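Local coordinates for protein predicted component of a thermophile-specific DNA repair system, contains a RAMP domain (Methanopyrus kandleri, PDB 4N0L) that binds RNA as the Csm3 subunit of a type III-A CRISPR antiviral system, carries a zinc ion and may act as an endonuclease, at residues Y316-R321 / E346-R351; F270-L275 / L331-W336; I14-G19 / E216-G221. One frame throughout, in Å; residues are numbered along the deposited sequence.

Contact 1 (Y316-R321 / E346-R351)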
loop_
_atom_site.group_PDB
_atom_site.type_symbol
_atom_site.label_atom_id
_atom_site.label_comp_id
_atom_site.label_asym_id
_atom_site.label_seq_id
_atom_site.Cartn_x
_atom_site.Cartn_y
_atom_site.Cartn_z
ATOM N N TYR A 316 7.020 20.462 -6.461
ATOM C CA TYR A 316 5.790 20.197 -5.733
ATOM C C TYR A 316 5.221 21.496 -5.184
ATOM O O TYR A 316 5.871 22.540 -5.242
ATOM C CB TYR A 316 6.036 19.201 -4.599
ATOM C CG TYR A 316 6.611 17.882 -5.059
ATOM C CD1 TYR A 316 5.785 16.870 -5.533
ATOM C CD2 TYR A 316 7.979 17.643 -5.009
ATOM C CE1 TYR A 316 6.306 15.660 -5.953
ATOM C CE2 TYR A 316 8.508 16.437 -5.425
ATOM C CZ TYR A 316 7.667 15.448 -5.895
ATOM O OH TYR A 316 8.191 14.247 -6.309
ATOM N N GLU A 317 4.009 21.431 -4.646
ATOM C CA GLU A 317 3.412 22.592 -4.008
ATOM C C GLU A 317 3.971 22.745 -2.603
ATOM O O GLU A 317 4.423 23.821 -2.213
ATOM C CB GLU A 317 1.890 22.469 -3.967
ATOM C CG GLU A 317 1.190 23.647 -3.316
ATOM C CD GLU A 317 -0.318 23.519 -3.359
ATOM O OE1 GLU A 317 -1.003 24.350 -2.727
ATOM O OE2 GLU A 317 -0.817 22.589 -4.028
ATOM N N ILE A 318 3.944 21.652 -1.850
ATOM C CA ILE A 318 4.454 21.635 -0.487
ATOM C C ILE A 318 5.209 20.336 -0.232
ATOM O O ILE A 318 4.716 19.252 -0.538
ATOM C CB ILE A 318 3.321 21.793 0.544
ATOM C CG1 ILE A 318 2.774 23.223 0.515
ATOM C CG2 ILE A 318 3.808 21.448 1.941
ATOM C CD1 ILE A 318 1.629 23.466 1.469
ATOM N N VAL A 319 6.412 20.456 0.321
ATOM C CA VAL A 319 7.220 19.293 0.665
ATOM C C VAL A 319 7.367 19.176 2.177
ATOM O O VAL A 319 7.906 20.074 2.825
ATOM C CB VAL A 319 8.621 19.365 0.022
ATOM C CG1 VAL A 319 9.522 18.263 0.570
ATOM C CG2 VAL A 319 8.519 19.277 -1.496
ATOM N N ILE A 320 6.874 18.077 2.737
ATOM C CA ILE A 320 7.029 17.818 4.164
ATOM C C ILE A 320 8.191 16.859 4.389
ATOM O O ILE A 320 8.097 15.673 4.071
ATOM C CB ILE A 320 5.758 17.210 4.787
ATOM C CG1 ILE A 320 4.523 18.036 4.420
ATOM C CG2 ILE A 320 5.916 17.090 6.299
ATOM C CD1 ILE A 320 4.581 19.464 4.906
ATOM N N ARG A 321 9.281 17.372 4.950
ATOM C CA ARG A 321 10.474 16.569 5.181
ATOM C C ARG A 321 10.477 16.004 6.590
ATOM O O ARG A 321 9.909 16.600 7.506
ATOM C CB ARG A 321 11.740 17.400 4.960
ATOM C CG ARG A 321 11.933 17.891 3.539
ATOM C CD ARG A 321 12.992 18.982 3.472
ATOM N NE ARG A 321 13.394 19.247 2.095
ATOM C CZ ARG A 321 12.784 20.114 1.295
ATOM N NH1 ARG A 321 13.211 20.294 0.053
ATOM N NH2 ARG A 321 11.738 20.797 1.739
ATOM N N GLU A 346 -0.062 20.951 7.567
ATOM C CA GLU A 346 0.790 21.720 6.667
ATOM C C GLU A 346 0.456 21.474 5.195
ATOM O O GLU A 346 1.010 22.131 4.314
ATOM C CB GLU A 346 2.263 21.385 6.920
ATOM C CG GLU A 346 2.758 21.693 8.328
ATOM C CD GLU A 346 2.583 23.151 8.713
ATOM O OE1 GLU A 346 2.738 24.026 7.834
ATOM O OE2 GLU A 346 2.298 23.423 9.898
ATOM N N LEU A 347 -0.453 20.540 4.929
ATOM C CA LEU A 347 -0.789 20.174 3.553
ATOM C C LEU A 347 -1.854 21.103 2.973
ATOM O O LEU A 347 -2.613 21.717 3.721
ATOM C CB LEU A 347 -1.263 18.719 3.487
ATOM C CG LEU A 347 -0.181 17.663 3.724
ATOM C CD1 LEU A 347 -0.795 16.289 3.953
ATOM C CD2 LEU A 347 0.820 17.636 2.577
ATOM N N PRO A 348 -1.910 21.219 1.636
ATOM C CA PRO A 348 -2.884 22.129 1.021
ATOM C C PRO A 348 -4.296 21.550 0.924
ATOM O O PRO A 348 -4.967 21.748 -0.089
ATOM C CB PRO A 348 -2.301 22.353 -0.376
ATOM C CG PRO A 348 -1.589 21.078 -0.673
ATOM C CD PRO A 348 -0.970 20.673 0.638
ATOM N N TRP A 349 -4.741 20.853 1.965
ATOM C CA TRP A 349 -6.114 20.366 2.031
ATOM C C TRP A 349 -6.637 20.505 3.456
ATOM O O TRP A 349 -5.855 20.582 4.404
ATOM C CB TRP A 349 -6.203 18.906 1.580
ATOM C CG TRP A 349 -5.793 18.672 0.156
ATOM C CD1 TRP A 349 -6.528 18.928 -0.966
ATOM C CD2 TRP A 349 -4.549 18.119 -0.297
ATOM N NE1 TRP A 349 -5.818 18.573 -2.089
ATOM C CE2 TRP A 349 -4.599 18.074 -1.705
ATOM C CE3 TRP A 349 -3.398 17.660 0.351
ATOM C CZ2 TRP A 349 -3.543 17.589 -2.475
ATOM C CZ3 TRP A 349 -2.350 17.179 -0.415
ATOM C CH2 TRP A 349 -2.429 17.146 -1.813
ATOM N N GLY A 350 -7.956 20.537 3.605
ATOM C CA GLY A 350 -8.560 20.798 4.898
ATOM C C GLY A 350 -8.288 22.206 5.388
ATOM O O GLY A 350 -8.083 22.418 6.586
ATOM N N ARG A 351 -8.279 23.160 4.459
ATOM C CA ARG A 351 -8.059 24.572 4.776
ATOM C C ARG A 351 -6.735 24.786 5.507
ATOM O O ARG A 351 -5.686 24.322 5.057
ATOM C CB ARG A 351 -9.219 25.123 5.610
ATOM C CG ARG A 351 -8.858 26.338 6.450
ATOM C CD ARG A 351 -9.999 26.715 7.383
ATOM N NE ARG A 351 -10.687 25.535 7.902
ATOM C CZ ARG A 351 -10.207 24.743 8.857
ATOM N NH1 ARG A 351 -10.909 23.693 9.261
ATOM N NH2 ARG A 351 -9.025 24.994 9.405
#
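Ile320 CD1 packs against Glu346 CB at 3.6 Å, the two side chains crossing at about a right angle. Beside it, Ile320 CG1 lies 4.2 Å from Leu347 CD2. Both of these residues are buried, and this is the closely packed part of the contact. Ile318 meets Pro348 tip to tip, with CD1 3.9 Å from Pro348 CD. Its CG1 stands anti to the carbonyl carbon (chi1 -71°), and the next torsion is extended, which carries CD1 out to the tail. The same methyl also lies beside the carbonyl oxygen of Glu346.

Two places are more open. At one end the partly exposed, extended Glu317 slides past Pro348 in the opposite direction, with OE1 3.3 Å from Pro348 CB. Its OE2 is hydrogen-bonded to Ser279. Beside Ile320, the Glu346 chain bends and its carboxylate leads away. Glu317 and Ile318 both face Ala277, a classic beta bulge at the start of the edge strand of this RRM-like fold.

No hydrogen bond joins the two segments. The C-terminal tail after helix 340-345 therefore rests on strand 318-321 through apolar and van der Waals contact, and does not extend the sheet.

Contact 2 (F270-L275 / L331-W336)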
loop_
_atom_site.group_PDB
_atom_site.type_symbol
_atom_site.label_atom_id
_atom_site.label_comp_id
_atom_site.label_asym_id
_atom_site.label_seq_id
_atom_site.Cartn_x
_atom_site.Cartn_y
_atom_site.Cartn_z
ATOM N N PHE A 270 11.092 0.776 5.556
ATOM C CA PHE A 270 10.703 1.857 4.662
ATOM C C PHE A 270 11.223 3.184 5.195
ATOM O O PHE A 270 10.636 3.775 6.101
ATOM C CB PHE A 270 9.183 1.905 4.489
ATOM C CG PHE A 270 8.616 0.687 3.821
ATOM C CD1 PHE A 270 8.101 -0.359 4.571
ATOM C CD2 PHE A 270 8.608 0.583 2.437
ATOM C CE1 PHE A 270 7.582 -1.482 3.955
ATOM C CE2 PHE A 270 8.091 -0.538 1.813
ATOM C CZ PHE A 270 7.577 -1.574 2.573
ATOM N N ARG A 271 12.320 3.658 4.616
ATOM C CA ARG A 271 12.928 4.903 5.060
ATOM C C ARG A 271 12.360 6.038 4.223
ATOM O O ARG A 271 12.763 6.249 3.081
ATOM C CB ARG A 271 14.452 4.839 4.939
ATOM C CG ARG A 271 15.093 3.844 5.896
ATOM C CD ARG A 271 16.590 3.704 5.668
ATOM N NE ARG A 271 17.201 2.824 6.662
ATOM C CZ ARG A 271 18.430 2.972 7.146
ATOM N NH1 ARG A 271 19.204 3.961 6.720
ATOM N NH2 ARG A 271 18.892 2.118 8.052
ATOM N N ILE A 272 11.406 6.757 4.800
ATOM C CA ILE A 272 10.648 7.757 4.065
ATOM C C ILE A 272 11.139 9.153 4.421
ATOM O O ILE A 272 10.949 9.626 5.542
ATOM C CB ILE A 272 9.143 7.635 4.353
ATOM C CG1 ILE A 272 8.657 6.231 3.987
ATOM C CG2 ILE A 272 8.368 8.698 3.594
ATOM C CD1 ILE A 272 7.262 5.907 4.483
ATOM N N ALA A 273 11.775 9.807 3.456
ATOM C CA ALA A 273 12.438 11.081 3.698
ATOM C C ALA A 273 11.481 12.267 3.624
ATOM O O ALA A 273 11.678 13.272 4.310
ATOM C CB ALA A 273 13.576 11.268 2.708
ATOM N N ALA A 274 10.438 12.151 2.808
ATOM C CA ALA A 274 9.533 13.275 2.607
ATOM C C ALA A 274 8.166 12.878 2.065
ATOM O O ALA A 274 8.024 11.877 1.357
ATOM C CB ALA A 274 10.175 14.291 1.675
ATOM N N LEU A 275 7.160 13.674 2.418
ATOM C CA LEU A 275 5.849 13.607 1.780
ATOM C C LEU A 275 5.696 14.808 0.854
ATOM O O LEU A 275 5.711 15.952 1.308
ATOM C CB LEU A 275 4.726 13.587 2.819
ATOM C CG LEU A 275 4.266 12.253 3.417
ATOM C CD1 LEU A 275 5.430 11.308 3.683
ATOM C CD2 LEU A 275 3.479 12.503 4.692
ATOM N N LEU A 331 11.816 9.298 8.359
ATOM C CA LEU A 331 10.995 8.709 9.410
ATOM C C LEU A 331 10.446 7.372 8.934
ATOM O O LEU A 331 10.153 7.192 7.753
ATOM C CB LEU A 331 9.854 9.646 9.817
ATOM C CG LEU A 331 10.244 10.990 10.437
ATOM C CD1 LEU A 331 9.010 11.816 10.772
ATOM C CD2 LEU A 331 11.107 10.783 11.674
ATOM N N ARG A 332 10.320 6.430 9.861
ATOM C CA ARG A 332 9.732 5.136 9.557
ATOM C C ARG A 332 8.211 5.298 9.514
ATOM O O ARG A 332 7.688 6.267 10.066
ATOM C CB ARG A 332 10.167 4.098 10.597
ATOM C CG ARG A 332 11.664 3.801 10.566
ATOM C CD ARG A 332 12.017 2.744 9.527
ATOM N NE ARG A 332 11.424 1.446 9.832
ATOM C CZ ARG A 332 12.018 0.505 10.561
ATOM N NH1 ARG A 332 11.402 -0.647 10.788
ATOM N NH2 ARG A 332 13.226 0.718 11.064
ATOM N N PRO A 333 7.500 4.368 8.843
ATOM C CA PRO A 333 6.038 4.450 8.700
ATOM C C PRO A 333 5.305 4.767 10.003
ATOM O O PRO A 333 4.457 5.659 10.026
ATOM C CB PRO A 333 5.666 3.055 8.199
ATOM C CG PRO A 333 6.846 2.633 7.411
ATOM C CD PRO A 333 8.048 3.206 8.117
ATOM N N GLU A 334 5.649 4.059 11.072
ATOM C CA GLU A 334 4.987 4.236 12.360
ATOM C C GLU A 334 5.278 5.616 12.953
ATOM O O GLU A 334 4.462 6.173 13.690
ATOM C CB GLU A 334 5.430 3.139 13.329
ATOM C CG GLU A 334 4.779 3.192 14.699
ATOM C CD GLU A 334 5.385 2.194 15.665
ATOM O OE1 GLU A 334 6.383 1.540 15.295
ATOM O OE2 GLU A 334 4.863 2.063 16.794
ATOM N N GLU A 335 6.433 6.176 12.614
ATOM C CA GLU A 335 6.797 7.505 13.089
ATOM C C GLU A 335 6.012 8.593 12.359
ATOM O O GLU A 335 5.631 9.600 12.956
ATOM C CB GLU A 335 8.302 7.736 12.934
ATOM C CG GLU A 335 9.149 6.766 13.742
ATOM C CD GLU A 335 10.632 7.052 13.632
ATOM O OE1 GLU A 335 11.177 6.957 12.512
ATOM O OE2 GLU A 335 11.253 7.374 14.666
ATOM N N TRP A 336 5.770 8.386 11.070
ATOM C CA TRP A 336 4.927 9.297 10.300
ATOM C C TRP A 336 3.500 9.324 10.840
ATOM O O TRP A 336 2.863 10.377 10.870
ATOM C CB TRP A 336 4.921 8.915 8.820
ATOM C CG TRP A 336 6.130 9.395 8.080
ATOM C CD1 TRP A 336 7.202 8.647 7.688
ATOM C CD2 TRP A 336 6.399 10.736 7.654
ATOM N NE1 TRP A 336 8.117 9.437 7.036
ATOM C CE2 TRP A 336 7.649 10.726 7.004
ATOM C CE3 TRP A 336 5.702 11.946 7.756
ATOM C CZ2 TRP A 336 8.218 11.874 6.458
ATOM C CZ3 TRP A 336 6.269 13.086 7.215
ATOM C CH2 TRP A 336 7.513 13.043 6.575
#
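Trp336 CG stands anti to its carbonyl carbon (chi1 -80°), and chi2 of 104° turns the indole toward strand 268-278. Leu275, with chi1 -87° and CG beside its own backbone N, meets it from the opposite direction. The contact joins a strand of the antiparallel sheet of the RRM-like fold to the start of helix 333-338.

Ile272 and Leu331 form a single antiparallel bridge, a hydrogen-bonded pair. Ile272 N donates to Leu331 O at 3.2 Å, and Leu331 N donates to Ile272 O at 3.0 Å. Trp336 NE1 also donates to Ile272 O, at 3.2 Å. The two donors reach this oxygen from opposite faces of its carbonyl plane. The oxygen itself lies in the plane of the indole, so this bond helps to fix the ring's rotation. Ile272 CB and CG2 pack close to NE1.

Pro333 CG touches Phe270 CB at 3.8 Å, next to the bridge. Arg332 is the N-cap residue, and its backbone N donates to Glu335 OE1 at 2.8 Å in a nearly straight bond. The guanidinium of Arg332 turns to Glu253 of helix 238-255, in a salt bridge. That helix also covers this region through Met246, which touches Ile272 and Trp336. Ala273 and Ala274 both face Val11 in a classic beta bulge.

The indole is held between two leucines. Leu331 CB lies over one face, and on the opposite face Leu275 CD1 makes a CH-pi contact, 3.8 Å from the centroid of the six-membered ring.

Contact 3 (I14-G19 / E216-G221)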
loop_
_atom_site.group_PDB
_atom_site.type_symbol
_atom_site.label_atom_id
_atom_site.label_comp_id
_atom_site.label_asym_id
_atom_site.label_seq_id
_atom_site.Cartn_x
_atom_site.Cartn_y
_atom_site.Cartn_z
ATOM N N ILE A 14 13.717 1.535 0.307
ATOM C CA ILE A 14 13.534 0.313 1.069
ATOM C C ILE A 14 14.891 -0.294 1.402
ATOM O O ILE A 14 15.684 -0.568 0.504
ATOM C CB ILE A 14 12.698 -0.724 0.297
ATOM C CG1 ILE A 14 11.352 -0.130 -0.126
ATOM C CG2 ILE A 14 12.515 -1.990 1.129
ATOM C CD1 ILE A 14 10.607 -0.981 -1.131
ATOM N N ARG A 15 15.166 -0.487 2.686
ATOM C CA ARG A 15 16.369 -1.203 3.094
ATOM C C ARG A 15 16.021 -2.609 3.553
ATOM O O ARG A 15 15.108 -2.795 4.354
ATOM C CB ARG A 15 17.107 -0.468 4.213
ATOM C CG ARG A 15 18.381 -1.188 4.641
ATOM C CD ARG A 15 19.074 -0.512 5.808
ATOM N NE ARG A 15 20.233 -1.286 6.245
ATOM C CZ ARG A 15 20.185 -2.244 7.164
ATOM N NH1 ARG A 15 19.036 -2.546 7.752
ATOM N NH2 ARG A 15 21.288 -2.901 7.497
ATOM N N LEU A 16 16.733 -3.602 3.029
ATOM C CA LEU A 16 16.565 -4.974 3.492
ATOM C C LEU A 16 17.347 -5.219 4.779
ATOM O O LEU A 16 18.553 -4.983 4.831
ATOM C CB LEU A 16 17.010 -5.968 2.417
ATOM C CG LEU A 16 16.132 -6.061 1.169
ATOM C CD1 LEU A 16 16.970 -6.437 -0.035
ATOM C CD2 LEU A 16 15.011 -7.068 1.374
ATOM N N ARG A 17 16.660 -5.694 5.814
ATOM C CA ARG A 17 17.322 -6.075 7.057
ATOM C C ARG A 17 17.896 -7.479 6.930
ATOM O O ARG A 17 18.814 -7.853 7.657
ATOM C CB ARG A 17 16.363 -5.997 8.248
ATOM C CG ARG A 17 15.606 -4.686 8.361
ATOM C CD ARG A 17 15.170 -4.406 9.795
ATOM N NE ARG A 17 14.097 -5.292 10.240
ATOM C CZ ARG A 17 14.289 -6.434 10.892
ATOM N NH1 ARG A 17 15.519 -6.832 11.190
ATOM N NH2 ARG A 17 13.251 -7.175 11.255
ATOM N N THR A 18 17.339 -8.260 6.008
ATOM C CA THR A 18 17.862 -9.587 5.706
ATOM C C THR A 18 18.093 -9.725 4.210
ATOM O O THR A 18 17.424 -9.074 3.409
ATOM C CB THR A 18 16.906 -10.711 6.171
ATOM O OG1 THR A 18 15.635 -10.564 5.525
ATOM C CG2 THR A 18 16.716 -10.669 7.679
ATOM N N GLY A 19 19.036 -10.578 3.831
ATOM C CA GLY A 19 19.250 -10.868 2.426
ATOM C C GLY A 19 18.181 -11.816 1.924
ATOM O O GLY A 19 17.513 -12.477 2.719
ATOM N N GLU A 216 22.509 -16.502 -7.271
ATOM C CA GLU A 216 22.838 -15.183 -6.743
ATOM C C GLU A 216 21.740 -14.685 -5.817
ATOM O O GLU A 216 20.564 -14.994 -6.000
ATOM C CB GLU A 216 23.062 -14.181 -7.875
ATOM C CG GLU A 216 24.363 -14.373 -8.630
ATOM C CD GLU A 216 24.590 -13.323 -9.697
ATOM O OE1 GLU A 216 23.688 -12.489 -9.896
ATOM O OE2 GLU A 216 25.650 -13.352 -10.362
ATOM N N ARG A 217 22.141 -13.885 -4.839
ATOM C CA ARG A 217 21.255 -13.407 -3.790
ATOM C C ARG A 217 21.333 -11.893 -3.668
ATOM O O ARG A 217 22.264 -11.272 -4.177
ATOM C CB ARG A 217 21.630 -14.062 -2.468
ATOM C CG ARG A 217 21.344 -15.541 -2.421
ATOM C CD ARG A 217 21.746 -16.102 -1.081
ATOM N NE ARG A 217 20.933 -15.568 0.001
ATOM C CZ ARG A 217 19.728 -16.029 0.312
ATOM N NH1 ARG A 217 19.202 -17.023 -0.393
ATOM N NH2 ARG A 217 19.050 -15.495 1.316
ATOM N N VAL A 218 20.345 -11.299 -3.010
ATOM C CA VAL A 218 20.385 -9.872 -2.714
ATOM C C VAL A 218 20.914 -9.685 -1.293
ATOM O O VAL A 218 20.275 -10.113 -0.338
ATOM C CB VAL A 218 18.996 -9.223 -2.845
ATOM C CG1 VAL A 218 19.090 -7.724 -2.634
ATOM C CG2 VAL A 218 18.403 -9.531 -4.205
ATOM N N PRO A 219 22.094 -9.058 -1.151
ATOM C CA PRO A 219 22.728 -8.921 0.167
ATOM C C PRO A 219 21.911 -8.084 1.142
ATOM O O PRO A 219 21.168 -7.194 0.732
ATOM C CB PRO A 219 24.057 -8.224 -0.144
ATOM C CG PRO A 219 24.285 -8.440 -1.600
ATOM C CD PRO A 219 22.932 -8.511 -2.231
ATOM N N LYS A 220 22.051 -8.386 2.429
ATOM C CA LYS A 220 21.452 -7.576 3.480
ATOM C C LYS A 220 22.031 -6.163 3.415
ATOM O O LYS A 220 23.219 -5.990 3.157
ATOM C CB LYS A 220 21.700 -8.221 4.848
ATOM C CG LYS A 220 21.712 -7.271 6.023
ATOM C CD LYS A 220 22.042 -8.007 7.307
ATOM C CE LYS A 220 22.152 -7.046 8.474
ATOM N NZ LYS A 220 22.224 -7.762 9.777
ATOM N N GLY A 221 21.190 -5.156 3.625
ATOM C CA GLY A 221 21.629 -3.775 3.542
ATOM C C GLY A 221 21.376 -3.153 2.181
ATOM O O GLY A 221 21.578 -1.952 1.991
#
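Arg15 and Gly221 touch first along the segment 14-19. CG of Arg15 is anti to the backbone N (chi1 -179°), and the chain runs extended to NE. This brings NE to 3.9 Å from Gly221 CA.

Leu16 follows, at the end of strand 7-16. Its carbonyl oxygen accepts a hydrogen bond from Gly221 N at 2.9 Å, with the donor tilted 21° from the carbonyl plane. Its side chain leaves at about a right angle to that carbonyl and also points toward the other segment. There CD1 packs on Val218 CG1 at 3.6 Å, the two side chains crossing nearly perpendicularly. Phe224 of strand 223-231 touches both residues.

At Arg17 the side chain turns away and the backbone makes the contact. The extended Lys220 chain runs across the outer end of its carbonyl, with CD 3.3 Å from Arg17 O. Thr18 also points away, and its hydroxyl is hydrogen-bonded to the backbone N of Arg267. Gly19 then fits closely between neighbours: its CA is 3.0 Å from Val218 O, and its N is 3.7 Å from Lys220 CB.

The segments meet where the central strand of the sheet leads into the two-stranded pair 20-21 and 217-218. Arg15 and Arg17 lie on the same side as Lys220, their charged ends several ångströms from its NZ, while Arg217 lies apart by Gly19. One backbone hydrogen bond and one apolar pair hold the join. The like charges near each other are not in contact, so they would probably add little to it.

Overall arrangement
Contacts 1, 2 and 3 all reach the same antiparallel sheet, on strands 318-321, 268-278 and 7-16, which are successive neighbours. Contact 2 is buried and lies nearest the centre of the chain. Contact 1 is partly buried at the edge strand, and contact 3 is on the surface. Contacts 1 and 2 touch where Ile320 O meets Leu275 N in a probable hydrogen bond. Contacts 2 and 3 touch where Phe270 packs on Ile14. Contacts 1 and 3 do not touch, their nearest atoms being about 15 Å apart. Contact 2 adds an indole bond to its backbone pair, contact 1 has no hydrogen bond, and contact 3 combines one backbone bond and a leucine-valine pair with basic side chains.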